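Local coordinates for protein PrimPol AEP domain (PP-N190) (Cyanophage S-2L, PDB 6ZP9) that probably synthesises DNA primers and extends DNA chains as the archaeo-eukaryotic primase domain of a phage whose genome carries 2-aminoadenine in place of adenine, at residues W127-V133 / L185-M191; L116-G120 / H169-E174; A106-P110 / L145-A149; N67-V72 / S159-L164. One frame throughout, in Å; residues are numbered along the deposited sequence. Where two conformers were deposited one is given.

The four contacts fall at different depths of the fold. Interaction 4 lies nearest the middle, about 6 Å from its centre to that of the chain, and pairs two strands of one antiparallel sheet. Interactions 1 and 2 both reach the second sheet, through strands 123-129 and 114-117, but on opposite sides of the chain's centre. Interaction 1 combines backbone and side-chain hydrogen bonds with aromatic packing. Interaction 2 is mostly glycine backbone laid on flat side chains. Interaction 3 is apolar and joins a loop to helix 135-149. It meets interaction 1 where Pro110 touches Trp127 and Tyr186. Interactions 2 and 4 share the bond between His169 and Arg163.

Interaction 1 (W127-V133 / L185-M191); sequences WVFHSPV and LYDPGQM. With CA (calcium ion), chain C.
His130 meets Leu185, Tyr186 and Asp187 along most of its side chain. Its CG lies between the backbone N and the carbonyl carbon (chi1 59°), and this brings the ring up to the 185-191 segment. His130 CB is 4.2 Å from Leu185 CB. Further out, His130 CD2 passes 3.4 Å from Tyr186 O. At the tip, His130 NE2 donates to Asp187 OD1 over 2.9 Å. The bond is fairly straight, lies in the imidazole plane and uses the anti lone pair of OD1. Ring and carboxylate are nearly coplanar. ND1 is hydrogen-bonded to Ser131 OG, so two bonds fix the rotation of the ring. Asp187 OD2 accepts from Gln190 N. Asp187 is thus the N-cap of helix 188-194, and His130 holds the cap's other oxygen. The segments also form a single beta bridge between Phe129 of strand 123-129, in an antiparallel sheet, and Tyr186. In it Tyr186 N donates to Val128 O at 2.8 Å, and His130 N to Tyr186 O. Phe129 CD1 packs 3.7 Å from Pro188 CD, and Met191 CB comes to the edge of the Phe129 ring. Trp127 turns its edge to the face of Tyr186, with the planes at 62°. Trp127 NE1 is hydrogen-bonded to Pro110 O, and Tyr186 OH to Arg111 O. Leu185 O binds the calcium ion at 2.3 Å, together with four waters.

Interaction 2 (L116-G120 / H169-E174); sequences LRTGG and HQRTGE
The imidazole of His169 has the backbone of Gly119 and Gly120 on one face. Gly120 N sits above the ring centre, and Gly119 O lies 3.6 Å above the plane toward the rim. Gly120 CA makes a CH-pi contact, 4.0 Å from the centroid of the His169 ring. Arg171 CZ is at the edge of the imidazole, in its plane, and Arg171 NE gives His169 NE2 a weak hydrogen bond. The guanidinium of Arg171 carries Thr172 CG2 on one face. Two ST turns shape the contact, one in each segment. Thr118 OG1 accepts from Gly120 N at 2.8 Å. Thr172 OG1 accepts from Glu174 N at 3.1 Å. The first turn follows strand 114-117 of an antiparallel sheet. The second lies in the loop between strands 161-163 and 177-179, where His169 N donates to Glu174 O and closes the 169-174 turn. The two loops meet without a hydrogen bond between them. Gly119 has a phi of 95°, a conformation open mainly to glycine, and its bare CA lets His169 and Glu174 come close. His169 CB is 3.5 Å from Thr118 O. The ring is also fixed at ND1, which is hydrogen-bonded to Arg163 NH2. The other side of the contact is more exposed. There the chain of Glu174 runs extended past the glycine, with CG anti to the backbone N (chi1 -175°). This lays the carboxylate flat under Gly119, with Glu174 CD 3.6 Å from Gly119 CA.

Interaction 3 (A106-P110 / L145-A149); sequences ACGLP and LIALA
Leu109 inserts its two methyls between Leu145, Leu148 and Ala149 of helix 135-149. This is the tight part of the contact. Leu109 CD2 lies 3.6 Å from Leu145 CD1. The same methyl is also 3.6 Å from Leu148 CD2. The other branch, Leu109 CD1, rests 3.9 Å from Ala149 CB. The side chains of Leu109 and Leu145 meet at about a right angle. Leu109 and Leu148 instead run past each other in opposite directions. Both helix leucines have CG anti to the backbone N, with chi1 of 171° in Leu145 and 169° in Leu148, and this carries Leu145 CD1 and Leu148 CD2 to Leu109. The partly exposed side, reached where the chain turns at Gly108, is more sparsely and less uniformly packed. Cys107 SG approaches Ala149 alone, 3.8 Å from Ala149 CA, over the last turn of the helix. Leu148 CD1 sits close to a carbonyl oxygen, 3.4 Å from Cys107 O. The contact is mainly apolar packing of a loop on the C-terminal end of a helix. The loop runs from helix 97-102 to strand 114-117. On the inner side Leu109 and Leu145 both pack on Trp127 of strand 123-129, while Leu195, just beyond helix 188-194, touches Leu109 and Leu148.

Interaction 4 (N67-V72 / S159-L164); sequences NSYIVV and SRVMRL
Arg163 reaches Tyr69 by a bent chain: CG is anti to the carbonyl carbon (chi1 -80°) and the chain bends again at chi2 (-67°). CB starts away from strand 67-71, and the bend brings the guanidinium back to it. The Tyr69 ring then lies alongside the arginine chain, with CE2 at the edge of the guanidinium and the two planes 85° apart. Arg163 NE gives Tyr69 OH a weak, bent hydrogen bond of 2.9 Å. Over one face of the same guanidinium lies the amide of Asn67, stacked nearly parallel, with Asn67 ND2 3.7 Å from Arg163 NH1. Arg163 NH2 has its partner in the 169-174 loop. Asn67 OD1 accepts from Gln170 N. The backbones form an antiparallel ladder between strands 67-71 and 161-163. The sheet continues through strand 34-38 to strand 49-52. Ile70 and Met162 are a hydrogen-bonded pair, with Ile70 N to Met162 O and Met162 N to Ile70 O both at 2.9 Å. Tyr69 with Arg163 and Val71 with Val161 are the non-hydrogen-bonded pairs beside it. Leu164 N adds a straight bond of 3.0 Å to Ser68 O, though it meets that oxygen from above the carbonyl plane. On the face of Val71 and Val161, Val71 CG2 touches Val161 CG1 at 3.6 Å. Ile70 projects to the other face with Met162, and there Ile70 CG2 packs 3.9 Å from Leu164 CD1.

Interaction 1 (W127-V133 / L185-M191)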
loop_
_atom_site.group_PDB
_atom_site.type_symbol
_atom_site.label_atom_id
_atom_site.label_comp_id
_atom_site.label_asym_id
_atom_site.label_seq_id
_atom_site.Cartn_x
_atom_site.Cartn_y
_atom_site.Cartn_z
ATOM N N TRP A 127 7.219 -4.583 -2.944
ATOM C CA TRP A 127 8.107 -5.737 -3.022
ATOM C C TRP A 127 7.665 -6.716 -1.937
ATOM O O TRP A 127 7.788 -6.423 -0.740
ATOM C CB TRP A 127 9.571 -5.324 -2.844
ATOM C CG TRP A 127 10.145 -4.468 -3.955
ATOM C CD1 TRP A 127 10.944 -4.884 -4.992
ATOM C CD2 TRP A 127 9.997 -3.052 -4.111
ATOM N NE1 TRP A 127 11.285 -3.812 -5.788
ATOM C CE2 TRP A 127 10.724 -2.678 -5.268
ATOM C CE3 TRP A 127 9.317 -2.063 -3.392
ATOM C CZ2 TRP A 127 10.781 -1.359 -5.724
ATOM C CZ3 TRP A 127 9.377 -0.745 -3.851
ATOM C CH2 TRP A 127 10.106 -0.409 -5.005
ATOM N N VAL A 128 7.133 -7.872 -2.350
ATOM C CA VAL A 128 6.515 -8.826 -1.432
ATOM C C VAL A 128 7.516 -9.916 -1.084
ATOM O O VAL A 128 8.212 -10.435 -1.965
ATOM C CB VAL A 128 5.243 -9.431 -2.053
ATOM C CG1 VAL A 128 4.597 -10.406 -1.078
ATOM C CG2 VAL A 128 4.277 -8.317 -2.437
ATOM N N PHE A 129 7.589 -10.269 0.199
ATOM C CA PHE A 129 8.509 -11.297 0.662
ATOM C C PHE A 129 7.827 -12.664 0.710
ATOM O O PHE A 129 6.598 -12.773 0.747
ATOM C CB PHE A 129 9.064 -10.937 2.039
ATOM C CG PHE A 129 9.809 -9.644 2.062
ATOM C CD1 PHE A 129 11.080 -9.555 1.510
ATOM C CD2 PHE A 129 9.240 -8.511 2.628
ATOM C CE1 PHE A 129 11.773 -8.355 1.521
ATOM C CE2 PHE A 129 9.923 -7.312 2.644
ATOM C CZ PHE A 129 11.191 -7.233 2.088
ATOM N N HIS A 130 8.651 -13.720 0.715
ATOM C CA HIS A 130 8.114 -15.076 0.772
ATOM C C HIS A 130 7.521 -15.414 2.140
ATOM O O HIS A 130 6.655 -16.295 2.229
ATOM C CB HIS A 130 9.197 -16.094 0.371
ATOM C CG HIS A 130 10.427 -16.066 1.230
ATOM N ND1 HIS A 130 10.421 -16.439 2.559
ATOM C CD2 HIS A 130 11.713 -15.745 0.939
ATOM C CE1 HIS A 130 11.642 -16.329 3.056
ATOM N NE2 HIS A 130 12.446 -15.915 2.093
ATOM N N SER A 131 7.933 -14.720 3.193
ATOM C CA SER A 131 7.452 -14.951 4.548
ATOM C C SER A 131 7.245 -13.615 5.243
ATOM O O SER A 131 7.845 -12.608 4.849
ATOM C CB SER A 131 8.443 -15.806 5.355
ATOM O OG SER A 131 8.807 -16.983 4.645
ATOM N N PRO A 132 6.402 -13.569 6.279
ATOM C CA PRO A 132 6.225 -12.316 7.018
ATOM C C PRO A 132 7.529 -11.896 7.674
ATOM O O PRO A 132 8.314 -12.732 8.113
ATOM C CB PRO A 132 5.161 -12.663 8.065
ATOM C CG PRO A 132 4.479 -13.893 7.541
ATOM C CD PRO A 132 5.572 -14.647 6.842
ATOM N N VAL A 133 7.749 -10.588 7.741
ATOM C CA VAL A 133 8.976 -10.007 8.282
ATOM C C VAL A 133 8.658 -9.344 9.617
ATOM O O VAL A 133 7.702 -8.567 9.714
ATOM C CB VAL A 133 9.587 -9.003 7.286
ATOM C CG1 VAL A 133 10.862 -8.360 7.828
ATOM C CG2 VAL A 133 9.878 -9.710 5.962
ATOM N N LEU A 185 8.555 -13.245 -5.411
ATOM C CA LEU A 185 8.660 -13.080 -3.968
ATOM C C LEU A 185 10.127 -12.893 -3.611
ATOM O O LEU A 185 10.988 -13.603 -4.139
ATOM C CB LEU A 185 8.081 -14.286 -3.235
ATOM C CG LEU A 185 6.580 -14.535 -3.455
ATOM C CD1 LEU A 185 6.090 -15.772 -2.721
ATOM C CD2 LEU A 185 5.788 -13.314 -3.046
ATOM N N TYR A 186 10.410 -11.938 -2.729
ATOM C CA TYR A 186 11.774 -11.587 -2.362
ATOM C C TYR A 186 12.133 -12.190 -1.013
ATOM O O TYR A 186 11.273 -12.609 -0.235
ATOM C CB TYR A 186 11.965 -10.062 -2.332
ATOM C CG TYR A 186 12.037 -9.486 -3.718
ATOM C CD1 TYR A 186 13.236 -9.449 -4.408
ATOM C CD2 TYR A 186 10.892 -9.041 -4.364
ATOM C CE1 TYR A 186 13.305 -8.961 -5.692
ATOM C CE2 TYR A 186 10.947 -8.548 -5.659
ATOM C CZ TYR A 186 12.158 -8.516 -6.320
ATOM O OH TYR A 186 12.228 -8.026 -7.607
ATOM N N ASP A 187 13.427 -12.234 -0.754
ATOM C CA ASP A 187 13.931 -12.682 0.521
ATOM C C ASP A 187 14.461 -11.490 1.291
ATOM O O ASP A 187 15.235 -10.700 0.735
ATOM C CB ASP A 187 15.036 -13.716 0.330
ATOM C CG ASP A 187 15.700 -14.094 1.630
ATOM O OD1 ASP A 187 15.118 -14.917 2.367
ATOM O OD2 ASP A 187 16.792 -13.553 1.917
ATOM N N PRO A 188 14.058 -11.314 2.550
ATOM C CA PRO A 188 14.461 -10.103 3.285
ATOM C C PRO A 188 15.960 -9.984 3.504
ATOM O O PRO A 188 16.485 -8.863 3.574
ATOM C CB PRO A 188 13.710 -10.234 4.617
ATOM C CG PRO A 188 13.276 -11.669 4.691
ATOM C CD PRO A 188 13.079 -12.119 3.291
ATOM N N GLY A 189 16.669 -11.105 3.631
ATOM C CA GLY A 189 18.111 -11.030 3.779
ATOM C C GLY A 189 18.792 -10.586 2.501
ATOM O O GLY A 189 19.711 -9.764 2.530
ATOM N N GLN A 190 18.356 -11.123 1.363
ATOM C CA GLN A 190 18.877 -10.657 0.084
ATOM C C GLN A 190 18.553 -9.186 -0.122
ATOM O O GLN A 190 19.380 -8.424 -0.625
ATOM C CB GLN A 190 18.307 -11.502 -1.060
ATOM C CG GLN A 190 18.675 -12.972 -0.967
ATOM C CD GLN A 190 18.376 -13.735 -2.243
ATOM O OE1 GLN A 190 17.218 -13.878 -2.639
ATOM N NE2 GLN A 190 19.424 -14.223 -2.900
ATOM N N MET A 191 17.353 -8.766 0.280
ATOM C CA MET A 191 16.959 -7.372 0.112
ATOM C C MET A 191 17.827 -6.455 0.963
ATOM O O MET A 191 18.165 -5.338 0.547
ATOM C CB MET A 191 15.474 -7.208 0.462
ATOM C CG MET A 191 14.919 -5.833 0.166
ATOM S SD MET A 191 14.846 -5.505 -1.610
ATOM C CE MET A 191 13.298 -6.321 -2.009
HETATM CA CA CA C . 12.140 -15.074 -5.551
HETATM O O HOH W 1 13.618 -15.893 -3.857
HETATM O O HOH W 2 13.405 -16.414 -7.127
HETATM O O HOH W 3 13.872 -13.206 -5.659
HETATM O O HOH W 4 12.296 -13.153 -7.334
#

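Interaction 2 (L116-G120 / H169-E174)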
loop_
_atom_site.group_PDB
_atom_site.type_symbol
_atom_site.label_atom_id
_atom_site.label_comp_id
_atom_site.label_asym_id
_atom_site.label_seq_id
_atom_site.Cartn_x
_atom_site.Cartn_y
_atom_site.Cartn_z
ATOM N N LEU A 116 0.756 -0.139 -8.320
ATOM C CA LEU A 116 -0.628 0.268 -8.147
ATOM C C LEU A 116 -0.809 1.688 -8.658
ATOM O O LEU A 116 -0.060 2.593 -8.272
ATOM C CB LEU A 116 -1.052 0.172 -6.679
ATOM C CG LEU A 116 -2.555 0.371 -6.461
ATOM C CD1 LEU A 116 -3.091 -0.669 -5.497
ATOM C CD2 LEU A 116 -2.810 1.769 -5.933
ATOM N N ARG A 117 -1.790 1.854 -9.523
ATOM C CA ARG A 117 -2.185 3.176 -9.990
ATOM C C ARG A 117 -3.292 3.676 -9.072
ATOM O O ARG A 117 -4.330 3.026 -8.955
ATOM C CB ARG A 117 -2.665 3.088 -11.467
ATOM C CG ARG A 117 -2.650 4.380 -12.267
ATOM C CD ARG A 117 -1.902 4.204 -13.595
ATOM N NE ARG A 117 -2.197 2.920 -14.223
ATOM C CZ ARG A 117 -1.364 2.244 -15.018
ATOM N NH1 ARG A 117 -1.740 1.072 -15.525
ATOM N NH2 ARG A 117 -0.164 2.734 -15.317
ATOM N N THR A 118 -3.101 4.793 -8.417
ATOM C CA THR A 118 -4.055 5.242 -7.407
ATOM C C THR A 118 -5.182 6.087 -7.968
ATOM O O THR A 118 -6.237 6.177 -7.332
ATOM C CB THR A 118 -3.362 6.077 -6.330
ATOM O OG1 THR A 118 -2.868 7.285 -6.924
ATOM C CG2 THR A 118 -2.216 5.301 -5.693
ATOM N N GLY A 119 -4.975 6.729 -9.115
ATOM C CA GLY A 119 -5.836 7.809 -9.536
ATOM C C GLY A 119 -5.331 9.188 -9.159
ATOM O O GLY A 119 -5.811 10.184 -9.717
ATOM N N GLY A 120 -4.380 9.279 -8.243
ATOM C CA GLY A 120 -3.776 10.528 -7.849
ATOM C C GLY A 120 -2.407 10.725 -8.467
ATOM O O GLY A 120 -2.108 10.235 -9.561
ATOM N N HIS A 169 -10.592 6.898 -6.339
ATOM C CA HIS A 169 -10.000 8.156 -5.907
ATOM C C HIS A 169 -11.092 9.212 -6.009
ATOM O O HIS A 169 -11.511 9.569 -7.112
ATOM C CB HIS A 169 -8.804 8.452 -6.808
ATOM C CG HIS A 169 -8.111 9.747 -6.538
ATOM N ND1 HIS A 169 -7.150 9.886 -5.564
ATOM C CD2 HIS A 169 -8.197 10.951 -7.154
ATOM C CE1 HIS A 169 -6.698 11.127 -5.566
ATOM N NE2 HIS A 169 -7.313 11.793 -6.526
ATOM N N GLN A 170 -11.588 9.686 -4.864
ATOM C CA GLN A 170 -12.857 10.412 -4.862
ATOM C C GLN A 170 -12.796 11.742 -5.604
ATOM O O GLN A 170 -13.831 12.214 -6.083
ATOM C CB GLN A 170 -13.328 10.641 -3.430
ATOM C CG GLN A 170 -13.789 9.380 -2.717
ATOM C CD GLN A 170 -15.148 8.883 -3.188
ATOM O OE1 GLN A 170 -15.768 9.479 -4.062
ATOM N NE2 GLN A 170 -15.634 7.805 -2.575
ATOM N N ARG A 171 -11.617 12.347 -5.720
ATOM C CA ARG A 171 -11.518 13.634 -6.398
ATOM C C ARG A 171 -11.817 13.499 -7.887
ATOM O O ARG A 171 -12.472 14.369 -8.475
ATOM C CB ARG A 171 -10.127 14.245 -6.180
ATOM C CG ARG A 171 -9.940 15.655 -6.755
ATOM C CD ARG A 171 -8.504 16.153 -6.548
ATOM N NE ARG A 171 -7.507 15.177 -7.005
ATOM C CZ ARG A 171 -6.729 15.325 -8.078
ATOM N NH1 ARG A 171 -6.819 16.416 -8.825
ATOM N NH2 ARG A 171 -5.860 14.377 -8.406
ATOM N N THR A 172 -11.361 12.410 -8.514
ATOM C CA THR A 172 -11.547 12.197 -9.943
ATOM C C THR A 172 -12.504 11.064 -10.282
ATOM O O THR A 172 -13.020 11.027 -11.402
ATOM C CB THR A 172 -10.199 11.904 -10.614
ATOM O OG1 THR A 172 -9.771 10.580 -10.266
ATOM C CG2 THR A 172 -9.152 12.889 -10.153
ATOM N N GLY A 173 -12.755 10.144 -9.359
ATOM C CA GLY A 173 -13.528 8.966 -9.672
ATOM C C GLY A 173 -12.746 7.829 -10.291
ATOM O O GLY A 173 -13.310 6.742 -10.463
ATOM N N GLU A 174 -11.474 8.037 -10.641
ATOM C CA GLU A 174 -10.659 6.957 -11.188
ATOM C C GLU A 174 -10.513 5.841 -10.159
ATOM O O GLU A 174 -10.238 6.105 -8.985
ATOM C CB GLU A 174 -9.283 7.484 -11.597
ATOM C CG GLU A 174 -8.419 6.428 -12.289
ATOM C CD GLU A 174 -7.075 6.949 -12.811
ATOM O OE1 GLU A 174 -6.954 8.168 -13.086
ATOM O OE2 GLU A 174 -6.138 6.122 -12.952
#

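Interaction 3 (A106-P110 / L145-A149)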
loop_
_atom_site.group_PDB
_atom_site.type_symbol
_atom_site.label_atom_id
_atom_site.label_comp_id
_atom_site.label_asym_id
_atom_site.label_seq_id
_atom_site.Cartn_x
_atom_site.Cartn_y
_atom_site.Cartn_z
ATOM N N ALA A 106 16.441 2.832 -12.436
ATOM C CA ALA A 106 17.585 3.734 -12.354
ATOM C C ALA A 106 18.092 3.909 -10.925
ATOM O O ALA A 106 19.249 4.296 -10.738
ATOM C CB ALA A 106 17.224 5.094 -12.951
ATOM N N CYS A 107 17.260 3.635 -9.919
ATOM C CA CYS A 107 17.673 3.642 -8.520
ATOM C C CYS A 107 18.512 2.439 -8.129
ATOM O O CYS A 107 19.072 2.435 -7.026
ATOM C CB CYS A 107 16.451 3.653 -7.600
ATOM S SG CYS A 107 15.471 5.091 -7.742
ATOM N N GLY A 108 18.567 1.406 -8.961
ATOM C CA GLY A 108 19.185 0.169 -8.546
ATOM C C GLY A 108 18.292 -0.745 -7.744
ATOM O O GLY A 108 18.792 -1.686 -7.118
ATOM N N LEU A 109 16.999 -0.503 -7.737
ATOM C CA LEU A 109 16.073 -1.396 -7.065
ATOM C C LEU A 109 15.755 -2.596 -7.952
ATOM O O LEU A 109 15.839 -2.507 -9.182
ATOM C CB LEU A 109 14.786 -0.660 -6.736
ATOM C CG LEU A 109 14.920 0.393 -5.651
ATOM C CD1 LEU A 109 13.687 1.273 -5.614
ATOM C CD2 LEU A 109 15.146 -0.300 -4.330
ATOM N N PRO A 110 15.390 -3.728 -7.360
ATOM C CA PRO A 110 14.855 -4.836 -8.156
ATOM C C PRO A 110 13.429 -4.517 -8.588
ATOM O O PRO A 110 12.783 -3.609 -8.064
ATOM C CB PRO A 110 14.905 -6.024 -7.191
ATOM C CG PRO A 110 14.765 -5.409 -5.853
ATOM C CD PRO A 110 15.434 -4.055 -5.923
ATOM N N LEU A 145 14.863 1.449 1.802
ATOM C CA LEU A 145 14.176 1.617 0.525
ATOM C C LEU A 145 13.846 3.085 0.279
ATOM O O LEU A 145 14.076 3.616 -0.816
ATOM C CB LEU A 145 12.910 0.762 0.510
ATOM C CG LEU A 145 11.956 0.992 -0.671
ATOM C CD1 LEU A 145 12.560 0.456 -1.963
ATOM C CD2 LEU A 145 10.583 0.364 -0.406
ATOM N N ILE A 146 13.312 3.760 1.299
ATOM C CA ILE A 146 12.980 5.178 1.172
ATOM C C ILE A 146 14.220 5.991 0.820
ATOM O O ILE A 146 14.175 6.868 -0.052
ATOM C CB ILE A 146 12.323 5.689 2.467
ATOM C CG1 ILE A 146 10.933 5.054 2.641
ATOM C CG2 ILE A 146 12.266 7.223 2.471
ATOM C CD1 ILE A 146 10.341 5.208 4.032
ATOM N N ALA A 147 15.346 5.705 1.485
ATOM C CA ALA A 147 16.571 6.472 1.276
ATOM C C ALA A 147 17.109 6.286 -0.139
ATOM O O ALA A 147 17.496 7.258 -0.804
ATOM C CB ALA A 147 17.624 6.054 2.305
ATOM N N LEU A 148 17.140 5.039 -0.612
ATOM C CA LEU A 148 17.764 4.736 -1.892
ATOM C C LEU A 148 16.947 5.288 -3.053
ATOM O O LEU A 148 17.508 5.787 -4.034
ATOM C CB LEU A 148 17.941 3.225 -2.038
ATOM C CG LEU A 148 18.346 2.742 -3.432
ATOM C CD1 LEU A 148 19.693 3.316 -3.807
ATOM C CD2 LEU A 148 18.353 1.228 -3.528
ATOM N N ALA A 149 15.620 5.194 -2.968
ATOM C CA ALA A 149 14.769 5.675 -4.044
ATOM C C ALA A 149 14.475 7.165 -3.943
ATOM O O ALA A 149 14.105 7.779 -4.955
ATOM C CB ALA A 149 13.450 4.890 -4.065
#

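Interaction 4 (N67-V72 / S159-L164)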
loop_
_atom_site.group_PDB
_atom_site.type_symbol
_atom_site.label_atom_id
_atom_site.label_comp_id
_atom_site.label_asym_id
_atom_site.label_seq_id
_atom_site.Cartn_x
_atom_site.Cartn_y
_atom_site.Cartn_z
ATOM N N ASN A 67 -12.182 8.076 0.760
ATOM C CA ASN A 67 -11.146 7.310 0.080
ATOM C C ASN A 67 -10.818 6.059 0.901
ATOM O O ASN A 67 -11.068 5.991 2.108
ATOM C CB ASN A 67 -9.888 8.154 -0.143
ATOM C CG ASN A 67 -10.025 9.130 -1.312
ATOM O OD1 ASN A 67 -10.538 8.785 -2.374
ATOM N ND2 ASN A 67 -9.532 10.347 -1.124
ATOM N N SER A 68 -10.252 5.059 0.227
ATOM C CA SER A 68 -10.141 3.711 0.767
ATOM C C SER A 68 -8.681 3.311 0.911
ATOM O O SER A 68 -7.904 3.448 -0.038
ATOM C CB SER A 68 -10.851 2.707 -0.139
ATOM O OG SER A 68 -12.235 2.994 -0.229
ATOM N N TYR A 69 -8.338 2.772 2.082
ATOM C CA TYR A 69 -6.979 2.378 2.431
ATOM C C TYR A 69 -7.023 1.087 3.239
ATOM O O TYR A 69 -8.010 0.793 3.925
ATOM C CB TYR A 69 -6.270 3.439 3.286
ATOM C CG TYR A 69 -6.195 4.811 2.665
ATOM C CD1 TYR A 69 -7.284 5.677 2.720
ATOM C CD2 TYR A 69 -5.037 5.247 2.020
ATOM C CE1 TYR A 69 -7.228 6.946 2.148
ATOM C CE2 TYR A 69 -4.969 6.511 1.445
ATOM C CZ TYR A 69 -6.071 7.361 1.515
ATOM O OH TYR A 69 -6.030 8.627 0.959
ATOM N N ILE A 70 -5.918 0.339 3.206
ATOM C CA ILE A 70 -5.739 -0.782 4.120
ATOM C C ILE A 70 -4.417 -0.637 4.857
ATOM O O ILE A 70 -3.438 -0.115 4.322
ATOM C CB ILE A 70 -5.784 -2.150 3.406
ATOM C CG1 ILE A 70 -4.870 -2.152 2.167
ATOM C CG2 ILE A 70 -7.236 -2.523 3.078
ATOM C CD1 ILE A 70 -4.683 -3.555 1.566
ATOM N N VAL A 71 -4.393 -1.118 6.095
ATOM C CA VAL A 71 -3.129 -1.293 6.794
ATOM C C VAL A 71 -2.387 -2.453 6.141
ATOM O O VAL A 71 -2.902 -3.577 6.077
ATOM C CB VAL A 71 -3.365 -1.551 8.287
ATOM C CG1 VAL A 71 -2.025 -1.663 9.019
ATOM C CG2 VAL A 71 -4.227 -0.459 8.880
ATOM N N VAL A 72 -1.183 -2.185 5.633
ATOM C CA VAL A 72 -0.428 -3.238 4.955
ATOM C C VAL A 72 0.078 -4.266 5.967
ATOM O O VAL A 72 -0.090 -5.479 5.781
ATOM C CB VAL A 72 0.717 -2.632 4.119
ATOM C CG1 VAL A 72 1.567 -3.732 3.482
ATOM C CG2 VAL A 72 0.165 -1.694 3.035
ATOM N N SER A 159 2.326 0.394 10.861
ATOM C CA SER A 159 0.886 0.419 10.629
ATOM C C SER A 159 0.486 1.361 9.494
ATOM O O SER A 159 -0.692 1.735 9.398
ATOM C CB SER A 159 0.140 0.787 11.912
ATOM O OG SER A 159 0.438 2.106 12.325
ATOM N N ARG A 160 1.425 1.731 8.625
ATOM C CA ARG A 160 1.118 2.621 7.511
ATOM C C ARG A 160 -0.000 2.043 6.647
ATOM O O ARG A 160 0.020 0.854 6.306
ATOM C CB ARG A 160 2.370 2.843 6.660
ATOM C CG ARG A 160 2.147 3.642 5.374
ATOM C CD ARG A 160 1.504 4.984 5.645
ATOM N NE ARG A 160 2.077 5.653 6.815
ATOM C CZ ARG A 160 1.948 6.952 7.065
ATOM N NH1 ARG A 160 2.496 7.484 8.148
ATOM N NH2 ARG A 160 1.276 7.722 6.217
ATOM N N VAL A 161 -1.004 2.895 6.304
ATOM C CA VAL A 161 -2.074 2.493 5.394
ATOM C C VAL A 161 -1.698 2.900 3.978
ATOM O O VAL A 161 -0.983 3.883 3.765
ATOM C CB VAL A 161 -3.445 3.091 5.797
ATOM C CG1 VAL A 161 -3.830 2.676 7.199
ATOM C CG2 VAL A 161 -3.447 4.616 5.659
ATOM N N MET A 162 -2.195 2.163 2.994
ATOM C CA MET A 162 -1.963 2.448 1.586
ATOM C C MET A 162 -3.273 2.334 0.825
ATOM O O MET A 162 -4.142 1.529 1.175
ATOM C CB MET A 162 -0.895 1.481 1.049
ATOM C CG MET A 162 0.515 1.631 1.603
ATOM S SD MET A 162 1.330 3.133 1.092
ATOM C CE MET A 162 1.795 2.492 -0.482
ATOM N N ARG A 163 -3.399 3.134 -0.234
ATOM C CA ARG A 163 -4.598 3.131 -1.069
ATOM C C ARG A 163 -4.959 1.717 -1.497
ATOM O O ARG A 163 -4.098 0.943 -1.926
ATOM C CB ARG A 163 -4.361 3.941 -2.300
ATOM C CG ARG A 163 -4.488 5.429 -2.098
ATOM C CD ARG A 163 -5.888 5.921 -1.782
ATOM N NE ARG A 163 -5.845 7.341 -1.580
ATOM C CZ ARG A 163 -6.257 8.217 -2.455
ATOM N NH1 ARG A 163 -6.117 9.477 -2.211
ATOM N NH2 ARG A 163 -6.820 7.835 -3.526
ATOM N N LEU A 164 -6.240 1.367 -1.374
ATOM C CA LEU A 164 -6.748 0.039 -1.690
ATOM C C LEU A 164 -7.169 -0.041 -3.162
ATOM O O LEU A 164 -7.903 0.826 -3.653
ATOM C CB LEU A 164 -7.919 -0.276 -0.754
ATOM C CG LEU A 164 -8.674 -1.581 -0.965
ATOM C CD1 LEU A 164 -7.756 -2.790 -0.740
ATOM C CD2 LEU A 164 -9.921 -1.638 -0.067
#